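Local coordinates for flap endonuclease 1 (Desulfurococcus amylolyticus, PDB 3ORY), which probably cuts the 5' flaps of branched DNA during replication and repair, as a structure-specific endonuclease of the XPG family, at residues Val199-Ile204 and Lys220-Glu225; Ile87-Val92 and Met156-Val161; Ile245-Asp250 and Ile259-Ala264; Arg67-Leu72 and Asp324-Ser329. All blocks are in the same frame, centred on the assembly; numbering follows the deposited sequence.

Contact 1 of 4, residues Val199-Ile204 and Lys220-Glu225; sequences VRNLTI and KPELIE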
loop_
_atom_site.group_PDB
_atom_site.type_symbol
_atom_site.label_atom_id
_atom_site.label_comp_id
_atom_site.label_asym_id
_atom_site.label_seq_id
_atom_site.Cartn_x
_atom_site.Cartn_y
_atom_site.Cartn_z
ATOM N N VAL A 199 9.448 0.766 3.750
ATOM C CA VAL A 199 9.152 2.192 3.855
ATOM C C VAL A 199 7.641 2.396 3.773
ATOM O O VAL A 199 6.991 1.913 2.837
ATOM C CB VAL A 199 9.902 3.032 2.782
ATOM C CG1 VAL A 199 9.403 4.480 2.774
ATOM C CG2 VAL A 199 11.424 2.983 3.028
ATOM N N ARG A 200 7.086 3.084 4.766
ATOM C CA ARG A 200 5.665 3.424 4.760
ATOM C C ARG A 200 5.449 4.895 4.434
ATOM O O ARG A 200 6.360 5.712 4.609
ATOM C CB ARG A 200 5.016 3.095 6.106
ATOM C CG ARG A 200 5.016 1.607 6.445
ATOM C CD ARG A 200 4.310 1.362 7.772
ATOM N NE ARG A 200 2.857 1.493 7.647
ATOM C CZ ARG A 200 2.125 2.492 8.134
ATOM N NH1 ARG A 200 2.688 3.493 8.809
ATOM N NH2 ARG A 200 0.811 2.480 7.950
ATOM N N ASN A 201 4.237 5.209 3.963
ATOM C CA ASN A 201 3.773 6.585 3.671
ATOM C C ASN A 201 4.301 7.202 2.376
ATOM O O ASN A 201 3.991 8.352 2.065
ATOM C CB ASN A 201 4.014 7.547 4.851
ATOM C CG ASN A 201 3.378 7.068 6.148
ATOM O OD1 ASN A 201 3.879 7.350 7.241
ATOM N ND2 ASN A 201 2.270 6.368 6.039
ATOM N N LEU A 202 5.093 6.445 1.624
ATOM C CA LEU A 202 5.689 6.958 0.394
ATOM C C LEU A 202 4.639 7.380 -0.636
ATOM O O LEU A 202 4.857 8.317 -1.394
ATOM C CB LEU A 202 6.656 5.937 -0.205
ATOM C CG LEU A 202 7.696 6.450 -1.197
ATOM C CD1 LEU A 202 8.879 7.139 -0.499
ATOM C CD2 LEU A 202 8.177 5.298 -2.065
ATOM N N THR A 203 3.490 6.710 -0.646
ATOM C CA THR A 203 2.447 7.026 -1.624
ATOM C C THR A 203 1.518 8.144 -1.154
ATOM O O THR A 203 0.693 8.623 -1.925
ATOM C CB THR A 203 1.606 5.786 -1.984
ATOM O OG1 THR A 203 1.017 5.256 -0.792
ATOM C CG2 THR A 203 2.478 4.724 -2.648
ATOM N N ILE A 204 1.659 8.560 0.107
ATOM C CA ILE A 204 0.736 9.528 0.703
ATOM C C ILE A 204 1.406 10.662 1.486
ATOM O O ILE A 204 0.716 11.420 2.164
ATOM C CB ILE A 204 -0.315 8.845 1.640
ATOM C CG1 ILE A 204 0.375 8.097 2.799
ATOM C CG2 ILE A 204 -1.272 7.947 0.839
ATOM C CD1 ILE A 204 -0.551 7.766 3.997
ATOM N N LYS A 220 4.817 11.905 7.079
ATOM C CA LYS A 220 6.198 11.696 6.638
ATOM C C LYS A 220 6.482 10.218 6.361
ATOM O O LYS A 220 5.917 9.347 7.018
ATOM C CB LYS A 220 7.182 12.212 7.695
ATOM C CG LYS A 220 7.174 13.731 7.871
ATOM C CD LYS A 220 8.054 14.144 9.037
ATOM C CE LYS A 220 8.048 15.657 9.243
ATOM N NZ LYS A 220 8.648 16.012 10.564
ATOM N N PRO A 221 7.370 9.928 5.398
ATOM C CA PRO A 221 7.720 8.523 5.193
ATOM C C PRO A 221 8.479 7.981 6.400
ATOM O O PRO A 221 9.110 8.754 7.129
ATOM C CB PRO A 221 8.632 8.551 3.961
ATOM C CG PRO A 221 8.431 9.899 3.346
ATOM C CD PRO A 221 8.094 10.815 4.474
ATOM N N GLU A 222 8.393 6.671 6.617
ATOM C CA GLU A 222 9.092 6.025 7.728
ATOM C C GLU A 222 9.717 4.699 7.300
ATOM O O GLU A 222 9.126 3.939 6.517
ATOM C CB GLU A 222 8.163 5.831 8.931
ATOM C CG GLU A 222 6.998 4.874 8.703
ATOM C CD GLU A 222 6.040 4.788 9.887
ATOM O OE1 GLU A 222 6.084 5.660 10.775
ATOM O OE2 GLU A 222 5.229 3.840 9.924
ATOM N N LEU A 223 10.923 4.449 7.802
ATOM C CA LEU A 223 11.645 3.216 7.536
ATOM C C LEU A 223 11.491 2.256 8.711
ATOM O O LEU A 223 11.704 2.632 9.864
ATOM C CB LEU A 223 13.132 3.505 7.289
ATOM C CG LEU A 223 14.118 2.326 7.275
ATOM C CD1 LEU A 223 13.911 1.452 6.045
ATOM C CD2 LEU A 223 15.563 2.820 7.349
ATOM N N ILE A 224 11.109 1.019 8.415
ATOM C CA ILE A 224 11.077 -0.025 9.431
ATOM C C ILE A 224 11.987 -1.159 8.997
ATOM O O ILE A 224 11.830 -1.716 7.908
ATOM C CB ILE A 224 9.648 -0.554 9.676
ATOM C CG1 ILE A 224 8.745 0.572 10.168
ATOM C CG2 ILE A 224 9.663 -1.735 10.672
ATOM C CD1 ILE A 224 7.285 0.363 9.845
ATOM N N GLU A 225 12.939 -1.506 9.854
ATOM C CA GLU A 225 13.858 -2.592 9.553
ATOM C C GLU A 225 13.406 -3.851 10.281
ATOM O O GLU A 225 13.103 -3.803 11.471
ATOM C CB GLU A 225 15.293 -2.202 9.930
ATOM C CG GLU A 225 15.820 -1.006 9.123
ATOM C CD GLU A 225 17.112 -0.432 9.679
ATOM O OE1 GLU A 225 17.072 0.227 10.745
ATOM O OE2 GLU A 225 18.165 -0.627 9.038
#

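Contact 2 of 4, residues Ile87-Val92 and Met156-Val161; sequences IKPVYV and MGIPWV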
loop_
_atom_site.group_PDB
_atom_site.type_symbol
_atom_site.label_atom_id
_atom_site.label_comp_id
_atom_site.label_asym_id
_atom_site.label_seq_id
_atom_site.Cartn_x
_atom_site.Cartn_y
_atom_site.Cartn_z
ATOM N N ILE A 87 14.511 9.232 -6.079
ATOM C CA ILE A 87 14.211 7.817 -5.836
ATOM C C ILE A 87 14.022 7.091 -7.172
ATOM O O ILE A 87 13.451 7.641 -8.110
ATOM C CB ILE A 87 12.975 7.644 -4.911
ATOM C CG1 ILE A 87 13.286 8.154 -3.496
ATOM C CG2 ILE A 87 12.534 6.189 -4.847
ATOM C CD1 ILE A 87 12.049 8.531 -2.689
ATOM N N LYS A 88 14.530 5.868 -7.254
ATOM C CA LYS A 88 14.345 5.038 -8.440
ATOM C C LYS A 88 13.234 4.027 -8.166
ATOM O O LYS A 88 13.481 2.979 -7.568
ATOM C CB LYS A 88 15.663 4.360 -8.832
ATOM C CG LYS A 88 16.777 5.369 -9.146
ATOM C CD LYS A 88 18.050 4.689 -9.612
ATOM C CE LYS A 88 19.054 5.732 -10.088
ATOM N NZ LYS A 88 20.424 5.173 -10.175
ATOM N N PRO A 89 11.996 4.347 -8.587
ATOM C CA PRO A 89 10.897 3.460 -8.225
ATOM C C PRO A 89 10.687 2.310 -9.201
ATOM O O PRO A 89 10.913 2.447 -10.411
ATOM C CB PRO A 89 9.685 4.400 -8.232
ATOM C CG PRO A 89 10.009 5.423 -9.301
ATOM C CD PRO A 89 11.535 5.478 -9.419
ATOM N N VAL A 90 10.258 1.176 -8.656
ATOM C CA VAL A 90 9.800 0.047 -9.446
ATOM C C VAL A 90 8.555 -0.499 -8.743
ATOM O O VAL A 90 8.536 -0.646 -7.517
ATOM C CB VAL A 90 10.903 -1.048 -9.623
ATOM C CG1 VAL A 90 11.550 -1.431 -8.282
ATOM C CG2 VAL A 90 10.352 -2.295 -10.352
ATOM N N TYR A 91 7.509 -0.756 -9.512
ATOM C CA TYR A 91 6.277 -1.288 -8.951
ATOM C C TYR A 91 6.265 -2.800 -9.095
ATOM O O TYR A 91 6.944 -3.348 -9.959
ATOM C CB TYR A 91 5.054 -0.656 -9.635
ATOM C CG TYR A 91 4.819 0.775 -9.182
ATOM C CD1 TYR A 91 3.925 1.066 -8.147
ATOM C CD2 TYR A 91 5.504 1.831 -9.778
ATOM C CE1 TYR A 91 3.710 2.390 -7.732
ATOM C CE2 TYR A 91 5.302 3.143 -9.369
ATOM C CZ TYR A 91 4.411 3.412 -8.345
ATOM O OH TYR A 91 4.227 4.712 -7.959
ATOM N N VAL A 92 5.523 -3.476 -8.223
ATOM C CA VAL A 92 5.350 -4.913 -8.341
ATOM C C VAL A 92 3.863 -5.238 -8.278
ATOM O O VAL A 92 3.158 -4.783 -7.374
ATOM C CB VAL A 92 6.168 -5.705 -7.278
ATOM C CG1 VAL A 92 5.863 -5.234 -5.855
ATOM C CG2 VAL A 92 5.953 -7.227 -7.441
ATOM N N MET A 156 5.505 6.009 -18.954
ATOM C CA MET A 156 6.383 6.857 -18.124
ATOM C C MET A 156 7.828 6.342 -18.062
ATOM O O MET A 156 8.708 7.029 -17.552
ATOM C CB MET A 156 5.829 6.987 -16.692
ATOM C CG MET A 156 4.471 7.692 -16.576
ATOM S SD MET A 156 3.838 7.765 -14.872
ATOM C CE MET A 156 4.969 8.934 -14.121
ATOM N N GLY A 157 8.066 5.133 -18.563
ATOM C CA GLY A 157 9.401 4.531 -18.529
ATOM C C GLY A 157 9.760 3.927 -17.180
ATOM O O GLY A 157 10.938 3.668 -16.897
ATOM N N ILE A 158 8.733 3.681 -16.365
ATOM C CA ILE A 158 8.891 3.146 -15.020
ATOM C C ILE A 158 8.675 1.630 -15.025
ATOM O O ILE A 158 7.632 1.156 -15.462
ATOM C CB ILE A 158 7.924 3.834 -14.035
ATOM C CG1 ILE A 158 8.165 5.363 -14.010
ATOM C CG2 ILE A 158 8.022 3.215 -12.634
ATOM C CD1 ILE A 158 9.530 5.802 -13.427
ATOM N N PRO A 159 9.671 0.868 -14.551
ATOM C CA PRO A 159 9.588 -0.596 -14.541
ATOM C C PRO A 159 8.554 -1.121 -13.552
ATOM O O PRO A 159 8.295 -0.498 -12.518
ATOM C CB PRO A 159 10.983 -1.021 -14.083
ATOM C CG PRO A 159 11.460 0.142 -13.249
ATOM C CD PRO A 159 10.933 1.354 -13.966
ATOM N N TRP A 160 7.959 -2.256 -13.887
ATOM C CA TRP A 160 7.138 -2.996 -12.940
ATOM C C TRP A 160 7.385 -4.490 -13.135
ATOM O O TRP A 160 7.739 -4.952 -14.233
ATOM C CB TRP A 160 5.645 -2.628 -13.044
ATOM C CG TRP A 160 5.055 -2.845 -14.405
ATOM C CD1 TRP A 160 4.948 -1.920 -15.408
ATOM C CD2 TRP A 160 4.504 -4.062 -14.920
ATOM N NE1 TRP A 160 4.370 -2.488 -16.513
ATOM C CE2 TRP A 160 4.086 -3.802 -16.242
ATOM C CE3 TRP A 160 4.322 -5.348 -14.391
ATOM C CZ2 TRP A 160 3.503 -4.777 -17.046
ATOM C CZ3 TRP A 160 3.749 -6.315 -15.182
ATOM C CH2 TRP A 160 3.337 -6.027 -16.501
ATOM N N VAL A 161 7.202 -5.231 -12.056
ATOM C CA VAL A 161 7.523 -6.638 -12.019
ATOM C C VAL A 161 6.231 -7.422 -11.843
ATOM O O VAL A 161 5.400 -7.075 -10.999
ATOM C CB VAL A 161 8.521 -6.923 -10.866
ATOM C CG1 VAL A 161 8.696 -8.427 -10.636
ATOM C CG2 VAL A 161 9.865 -6.259 -11.176
#

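Contact 3 of 4, residues Ile245-Asp250 and Ile259-Ala264; sequences ILLGTD and IGPKKA. With PO4 (phosphate ion), chain C.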
loop_
_atom_site.group_PDB
_atom_site.type_symbol
_atom_site.label_atom_id
_atom_site.label_comp_id
_atom_site.label_asym_id
_atom_site.label_seq_id
_atom_site.Cartn_x
_atom_site.Cartn_y
_atom_site.Cartn_z
ATOM N N ILE A 245 -1.293 -13.890 11.018
ATOM C CA ILE A 245 -2.304 -14.937 10.850
ATOM C C ILE A 245 -3.490 -14.710 11.800
ATOM O O ILE A 245 -4.655 -14.913 11.419
ATOM C CB ILE A 245 -1.682 -16.350 11.019
ATOM C CG1 ILE A 245 -0.728 -16.656 9.851
ATOM C CG2 ILE A 245 -2.768 -17.422 11.125
ATOM C CD1 ILE A 245 0.168 -17.892 10.034
ATOM N N LEU A 246 -3.198 -14.273 13.024
ATOM C CA LEU A 246 -4.265 -13.975 13.985
ATOM C C LEU A 246 -5.110 -12.802 13.517
ATOM O O LEU A 246 -6.327 -12.759 13.749
ATOM C CB LEU A 246 -3.692 -13.702 15.377
ATOM C CG LEU A 246 -3.098 -14.916 16.092
ATOM C CD1 LEU A 246 -2.612 -14.525 17.481
ATOM C CD2 LEU A 246 -4.130 -16.022 16.190
ATOM N N LEU A 247 -4.458 -11.857 12.852
ATOM C CA LEU A 247 -5.149 -10.686 12.322
ATOM C C LEU A 247 -5.909 -10.992 11.021
ATOM O O LEU A 247 -6.977 -10.414 10.766
ATOM C CB LEU A 247 -4.164 -9.525 12.141
ATOM C CG LEU A 247 -3.466 -9.041 13.422
ATOM C CD1 LEU A 247 -2.534 -7.872 13.085
ATOM C CD2 LEU A 247 -4.488 -8.626 14.483
ATOM N N GLY A 248 -5.368 -11.903 10.219
ATOM C CA GLY A 248 -6.026 -12.341 8.999
ATOM C C GLY A 248 -5.220 -12.116 7.731
ATOM O O GLY A 248 -4.770 -11.001 7.466
ATOM N N THR A 249 -5.049 -13.180 6.942
ATOM C CA THR A 249 -4.291 -13.136 5.684
ATOM C C THR A 249 -5.205 -13.525 4.523
ATOM O O THR A 249 -6.380 -13.825 4.737
ATOM C CB THR A 249 -3.104 -14.125 5.719
ATOM O OG1 THR A 249 -3.611 -15.465 5.722
ATOM C CG2 THR A 249 -2.243 -13.915 6.986
ATOM N N ASP A 250 -4.677 -13.541 3.297
ATOM C CA ASP A 250 -5.444 -14.053 2.153
ATOM C C ASP A 250 -5.973 -15.464 2.396
ATOM O O ASP A 250 -7.009 -15.848 1.853
ATOM C CB ASP A 250 -4.576 -14.086 0.878
ATOM C CG ASP A 250 -4.450 -12.732 0.218
ATOM O OD1 ASP A 250 -5.377 -11.884 0.349
ATOM O OD2 ASP A 250 -3.429 -12.523 -0.469
ATOM N N ILE A 259 -9.680 -10.192 17.980
ATOM C CA ILE A 259 -8.237 -10.073 18.192
ATOM C C ILE A 259 -7.597 -8.969 17.350
ATOM O O ILE A 259 -7.484 -9.089 16.139
ATOM C CB ILE A 259 -7.514 -11.439 18.044
ATOM C CG1 ILE A 259 -8.096 -12.437 19.057
ATOM C CG2 ILE A 259 -6.015 -11.275 18.269
ATOM C CD1 ILE A 259 -7.661 -13.866 18.869
ATOM N N GLY A 260 -7.189 -7.892 18.014
ATOM C CA GLY A 260 -6.440 -6.809 17.375
ATOM C C GLY A 260 -4.937 -6.966 17.565
ATOM O O GLY A 260 -4.492 -7.897 18.236
ATOM N N PRO A 261 -4.144 -6.049 16.974
ATOM C CA PRO A 261 -2.683 -6.161 16.938
ATOM C C PRO A 261 -1.976 -6.284 18.307
ATOM O O PRO A 261 -1.089 -7.126 18.451
ATOM C CB PRO A 261 -2.249 -4.896 16.184
ATOM C CG PRO A 261 -3.454 -4.540 15.345
ATOM C CD PRO A 261 -4.618 -4.860 16.234
ATOM N N LYS A 262 -2.368 -5.477 19.296
ATOM C CA LYS A 262 -1.750 -5.558 20.627
ATOM C C LYS A 262 -2.027 -6.895 21.290
ATOM O O LYS A 262 -1.139 -7.485 21.902
ATOM C CB LYS A 262 -2.211 -4.412 21.542
ATOM C CG LYS A 262 -1.695 -3.049 21.133
ATOM C CD LYS A 262 -2.314 -1.945 21.990
ATOM C CE LYS A 262 -1.870 -0.578 21.515
ATOM N NZ LYS A 262 -2.438 0.508 22.364
ATOM N N LYS A 263 -3.262 -7.369 21.158
ATOM C CA LYS A 263 -3.667 -8.637 21.757
ATOM C C LYS A 263 -2.978 -9.815 21.080
ATOM O O LYS A 263 -2.487 -10.718 21.761
ATOM C CB LYS A 263 -5.187 -8.807 21.707
ATOM C CG LYS A 263 -5.721 -10.106 22.350
ATOM C CD LYS A 263 -5.464 -10.199 23.865
ATOM C CE LYS A 263 -6.576 -11.003 24.548
ATOM N NZ LYS A 263 -6.314 -11.289 25.998
ATOM N N ALA A 264 -2.941 -9.792 19.745
ATOM C CA ALA A 264 -2.247 -10.822 18.974
ATOM C C ALA A 264 -0.786 -10.922 19.417
ATOM O O ALA A 264 -0.279 -12.015 19.604
ATOM C CB ALA A 264 -2.349 -10.543 17.462
HETATM P P PO4 C . -5.582 -3.761 19.702
HETATM O O1 PO4 C . -6.738 -3.700 18.729
HETATM O O2 PO4 C . -5.527 -5.145 20.326
HETATM O O3 PO4 C . -4.292 -3.436 18.987
HETATM O O4 PO4 C . -5.785 -2.734 20.793
#

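Contact 4 of 4, residues Arg67-Leu72 and Asp324-Ser329; sequences RITSHL and DEHDFS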
loop_
_atom_site.group_PDB
_atom_site.type_symbol
_atom_site.label_atom_id
_atom_site.label_comp_id
_atom_site.label_asym_id
_atom_site.label_seq_id
_atom_site.Cartn_x
_atom_site.Cartn_y
_atom_site.Cartn_z
ATOM N N ARG A 67 -15.948 7.070 -15.655
ATOM C CA ARG A 67 -15.012 6.119 -15.028
ATOM C C ARG A 67 -14.086 6.777 -13.991
ATOM O O ARG A 67 -13.597 7.894 -14.199
ATOM C CB ARG A 67 -14.175 5.407 -16.091
ATOM C CG ARG A 67 -14.999 4.609 -17.095
ATOM C CD ARG A 67 -14.142 4.116 -18.251
ATOM N NE ARG A 67 -13.505 5.227 -18.962
ATOM C CZ ARG A 67 -12.967 5.131 -20.173
ATOM N NH1 ARG A 67 -12.988 3.974 -20.825
ATOM N NH2 ARG A 67 -12.417 6.196 -20.742
ATOM N N ILE A 68 -13.849 6.071 -12.885
ATOM C CA ILE A 68 -12.938 6.544 -11.830
ATOM C C ILE A 68 -11.511 6.677 -12.376
ATOM O O ILE A 68 -11.034 5.803 -13.087
ATOM C CB ILE A 68 -12.994 5.640 -10.570
ATOM C CG1 ILE A 68 -14.404 5.688 -9.961
ATOM C CG2 ILE A 68 -11.926 6.055 -9.520
ATOM C CD1 ILE A 68 -14.651 4.690 -8.804
ATOM N N THR A 69 -10.852 7.799 -12.079
ATOM C CA THR A 69 -9.488 8.023 -12.571
ATOM C C THR A 69 -8.501 8.331 -11.449
ATOM O O THR A 69 -7.319 8.546 -11.711
ATOM C CB THR A 69 -9.434 9.166 -13.603
ATOM O OG1 THR A 69 -10.021 10.322 -13.021
ATOM C CG2 THR A 69 -10.193 8.797 -14.880
ATOM N N SER A 70 -8.986 8.319 -10.205
ATOM C CA SER A 70 -8.170 8.635 -9.019
ATOM C C SER A 70 -6.851 7.857 -8.955
ATOM O O SER A 70 -5.816 8.404 -8.571
ATOM C CB SER A 70 -8.971 8.408 -7.728
ATOM O OG SER A 70 -10.002 9.380 -7.587
ATOM N N HIS A 71 -6.901 6.588 -9.347
ATOM C CA HIS A 71 -5.744 5.695 -9.274
ATOM C C HIS A 71 -4.663 6.101 -10.272
ATOM O O HIS A 71 -3.471 6.020 -9.969
ATOM C CB HIS A 71 -6.182 4.246 -9.532
ATOM C CG HIS A 71 -6.854 4.048 -10.850
ATOM N ND1 HIS A 71 -7.992 4.735 -11.213
ATOM C CD2 HIS A 71 -6.551 3.245 -11.893
ATOM C CE1 HIS A 71 -8.357 4.367 -12.428
ATOM N NE2 HIS A 71 -7.503 3.457 -12.858
ATOM N N LEU A 72 -5.091 6.552 -11.448
ATOM C CA LEU A 72 -4.169 7.010 -12.486
ATOM C C LEU A 72 -3.571 8.368 -12.155
ATOM O O LEU A 72 -2.409 8.616 -12.456
ATOM C CB LEU A 72 -4.866 7.084 -13.856
ATOM C CG LEU A 72 -5.390 5.766 -14.409
ATOM C CD1 LEU A 72 -6.179 5.985 -15.690
ATOM C CD2 LEU A 72 -4.260 4.744 -14.624
ATOM N N ASP A 324 -6.402 12.137 -23.517
ATOM C CA ASP A 324 -7.363 11.703 -24.542
ATOM C C ASP A 324 -8.353 10.658 -24.030
ATOM O O ASP A 324 -9.557 10.793 -24.223
ATOM C CB ASP A 324 -6.642 11.189 -25.791
ATOM C CG ASP A 324 -5.694 12.220 -26.379
ATOM O OD1 ASP A 324 -5.886 13.429 -26.131
ATOM O OD2 ASP A 324 -4.753 11.826 -27.084
ATOM N N GLU A 325 -7.843 9.637 -23.359
ATOM C CA GLU A 325 -8.679 8.536 -22.896
ATOM C C GLU A 325 -9.373 8.812 -21.562
ATOM O O GLU A 325 -10.434 8.234 -21.289
ATOM C CB GLU A 325 -7.854 7.257 -22.797
ATOM C CG GLU A 325 -7.490 6.656 -24.158
ATOM C CD GLU A 325 -6.454 5.532 -24.076
ATOM O OE1 GLU A 325 -6.372 4.832 -23.040
ATOM O OE2 GLU A 325 -5.711 5.359 -25.065
ATOM N N HIS A 326 -8.785 9.675 -20.731
ATOM C CA HIS A 326 -9.304 9.878 -19.375
ATOM C C HIS A 326 -9.560 11.336 -18.970
ATOM O O HIS A 326 -9.811 11.640 -17.793
ATOM C CB HIS A 326 -8.433 9.136 -18.350
ATOM C CG HIS A 326 -8.476 7.646 -18.505
ATOM N ND1 HIS A 326 -9.588 6.900 -18.182
ATOM C CD2 HIS A 326 -7.554 6.767 -18.968
ATOM C CE1 HIS A 326 -9.347 5.623 -18.429
ATOM N NE2 HIS A 326 -8.122 5.515 -18.908
ATOM N N ASP A 327 -9.488 12.227 -19.956
ATOM C CA ASP A 327 -9.942 13.618 -19.822
ATOM C C ASP A 327 -9.213 14.454 -18.769
ATOM O O ASP A 327 -9.779 15.413 -18.240
ATOM C CB ASP A 327 -11.465 13.661 -19.613
ATOM C CG ASP A 327 -12.212 12.932 -20.708
ATOM O OD1 ASP A 327 -12.176 13.415 -21.857
ATOM O OD2 ASP A 327 -12.817 11.868 -20.432
ATOM N N PHE A 328 -7.960 14.096 -18.476
ATOM C CA PHE A 328 -7.096 14.914 -17.618
ATOM C C PHE A 328 -6.803 16.226 -18.335
ATOM O O PHE A 328 -6.850 16.291 -19.567
ATOM C CB PHE A 328 -5.766 14.210 -17.356
ATOM C CG PHE A 328 -5.810 13.172 -16.271
ATOM C CD1 PHE A 328 -4.982 13.290 -15.161
ATOM C CD2 PHE A 328 -6.649 12.056 -16.368
ATOM C CE1 PHE A 328 -4.994 12.327 -14.151
ATOM C CE2 PHE A 328 -6.673 11.083 -15.360
ATOM C CZ PHE A 328 -5.842 11.222 -14.249
ATOM N N SER A 329 -6.476 17.262 -17.572
ATOM C CA SER A 329 -6.151 18.560 -18.157
ATOM C C SER A 329 -4.846 18.518 -18.956
ATOM O O SER A 329 -3.803 18.132 -18.425
ATOM C CB SER A 329 -6.043 19.630 -17.067
ATOM O OG SER A 329 -5.174 20.666 -17.497
#

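Contact 1 of 4, residues Val199-Ile204 and Lys220-Glu225
The guanidinium of Arg200 turns an edge to the carboxylate of Glu222: NH1 donates to OE2 at 2.8 Å, with the oxygen lying close to the guanidinium plane. The carboxylate is met differently, from above its plane by 48°, and the two flat groups stand 51° apart, so this is a single-bond salt bridge and not a flat, two-pronged pairing. Both side chains run the same way along one face of the sheet. Glu222 keeps CG between its own N and carbonyl carbon (chi1 65°), which lays it beside Arg200 CB, while the bend at chi3 of Arg200 carries NH1 back to OE2. Ile224 CD1 closes on Arg200 CD at 3.8 Å, and Arg200 NE is bonded to the carbonyl of Gln186. A methionine in place of Arg200 would probably leave the Glu222 carboxylate without its charged mate and the Gln186 carbonyl without this donor. Underneath, Arg200 N reaches Glu222 O at 2.8 Å and Glu222 N returns to Arg200 O at 3.0 Å. Val199 and Leu223, the neighbouring non-hydrogen-bonded pair, put CG2 and CD1 4.2 Å apart on the other face. Past Arg200 the chain leaves the strand, Asn201 having positive phi. Strand 197-200 pairs antiparallel with strand 216-225, which also pairs with strand 24-26, at one side of the mixed sheet of this XPG-family nuclease, in its XPG I-region.

Contact 2 of 4, residues Ile87-Val92 and Met156-Val161
Parallel pairing of strands 88-93 and 160-162 in the central sheet of the nuclease brings Tyr91 beside Trp160 and Val92 beside Val161. Two backbone bonds hold the register: Tyr91 N to Pro159 O at 3.1 Å, and Val161 N to Tyr91 O at 2.8 Å. Tyr91 O also receives a close CA-H contact from Trp160 at 3.0 Å, measured from Trp160 CA, so one carbonyl serves two successive residues of the partner strand.

On the face of Tyr91 and Trp160 the two CB atoms sit 4.0 Å apart, and the rings then part company. The Trp160 indole, its CG between N and carbonyl carbon (chi1 58°), swings away from the partner strand and bonds through NE1 to Asp154. The Tyr91 ring offers its edge to Ile158: CG2 of the isoleucine lies near the ring plane, 4.1 Å from CD2, while the hydroxyl is bonded to Thr79. Ile158 follows Gly157, whose positive phi closes helix 143-156 in a Schellman motif; the connection from strand 88-93 to strand 160-162 is mostly helical. On the isoleucine's other branch, the Ile158 and Pro89 side chains cross at about a right angle, CD1 lying 4.2 Å from Pro89 CG.

On the opposite face Val90 meets Pro159, CB to CG 3.9 Å, and its CG2 touches CG2 of Val161. Ile308 packs on both Val90 and Pro159, and Trp310 NE1 bonds to the carbonyl of Pro89.

Contact 3 of 4, residues Ile245-Asp250 and Ile259-Ala264
Apolar contacts carry the whole junction between Leu246 and Leu247 at the end of one helix and Ile259, just ahead of the next helix, and Pro261 and Ala264 in its first turn. Leu247 CD1 meets Pro261 CG at 4.1 Å, the two side chains crossing at about a right angle, while CD2 presses on the backbone at the turn, 3.5 Å from both Ile259 O and Gly260 C, and also touches Ala264 CB. CG of Leu247 stands anti to its carbonyl carbon (chi1 -61°), which carries the fork over to helix 261-271. Leu246 comes alongside: its CD1 reaches Ala264 CB at 4.0 Å, and its CB faces Ile259 CG2.

No hydrogen bond crosses between the segments; polar contacts sit at the helix start. A phosphate ion, probably from the crystallisation liquor, takes a nearly straight bond from Lys262 N to its O3 (2.8 Å, 172°) and a longer one from Lys263 N to O2 at 3.3 Å. At Gly260, the N-cap, a side chain would clash with phosphate O1.

Two helices joined by a thirteen-residue connection, with Gly260 at the N-cap of the second and backbone amides gripping a phosphate, are consistent with the helix-two-turn-helix motif with which flap endonucleases bind DNA. Leu247 packs against the turn backbone, and the first-turn amides, probably aided by the helix dipole, favour an anion such as a DNA backbone phosphate.

Contact 4 of 4, residues Arg67-Leu72 and Asp324-Ser329
His326 sits among Arg67, Thr69 and Leu72, its imidazole touched by all three. Leu72 CD1 lies over one face in a CH-pi contact, 3.8 Å from the ring centroid and 19° off the normal, the two side chains crossing at about a right angle. Thr69 CG2 comes obliquely to ND1 at 3.9 Å, and Arg67 turns a guanidinium face to the ring's CE1, the two planes 44° apart. NH2 of Arg67 also lies 2.9 Å from Glu325 O, but at an angle too poor for a hydrogen bond. Beside the imidazole, Phe328 brings CE2 to 3.8 Å from Thr69 CB, and its CZ packs on Leu72 CB. Through these contacts the loop between helices 315-325 and 330-347, near the C terminus, rests on the start of helix 70-84, for which Thr69 is the N-cap residue. CG of His326, anti to its carbonyl carbon (chi1 -65°), is what carries the ring in beside Thr69. The second shell fixes the polar groups: Asp63 OD2 accepts from Arg67 NE in a salt bridge and is hydrogen-bonded to His326 ND1, tying both to one carboxylate. Replacing His326 with an alanine would probably open a gap under Leu72 CD1 and cost Asp63 its hydrogen bond to the imidazole. Further out, Asp148 of helix 143-156 touches both Leu72 and His326, while Asp327 OD2 takes the backbone N of Asn64.

From the N terminus, the chain first reaches residues 67-72, which open contact 4; that loop closes only at 324-329, so the other three contacts all nest inside it, one after another with none crossing. Helix 70-84 leads directly into strand 88-93, where contact 2 opens, to close at 156-161 after a largely helical excursion. Contact 1 follows in series at 199-204 and 220-225, and contact 3 closes the short loop from 245-250 to 259-264. Contacts 1 and 2 belong to the same sheet and touch, Leu202 CD1 to Ile87 CD1 at 4.1 Å. Contact 4 brings the C-terminal helices to the N-terminal part, about 37 Å from contact 3 between centres, across the chain's centre.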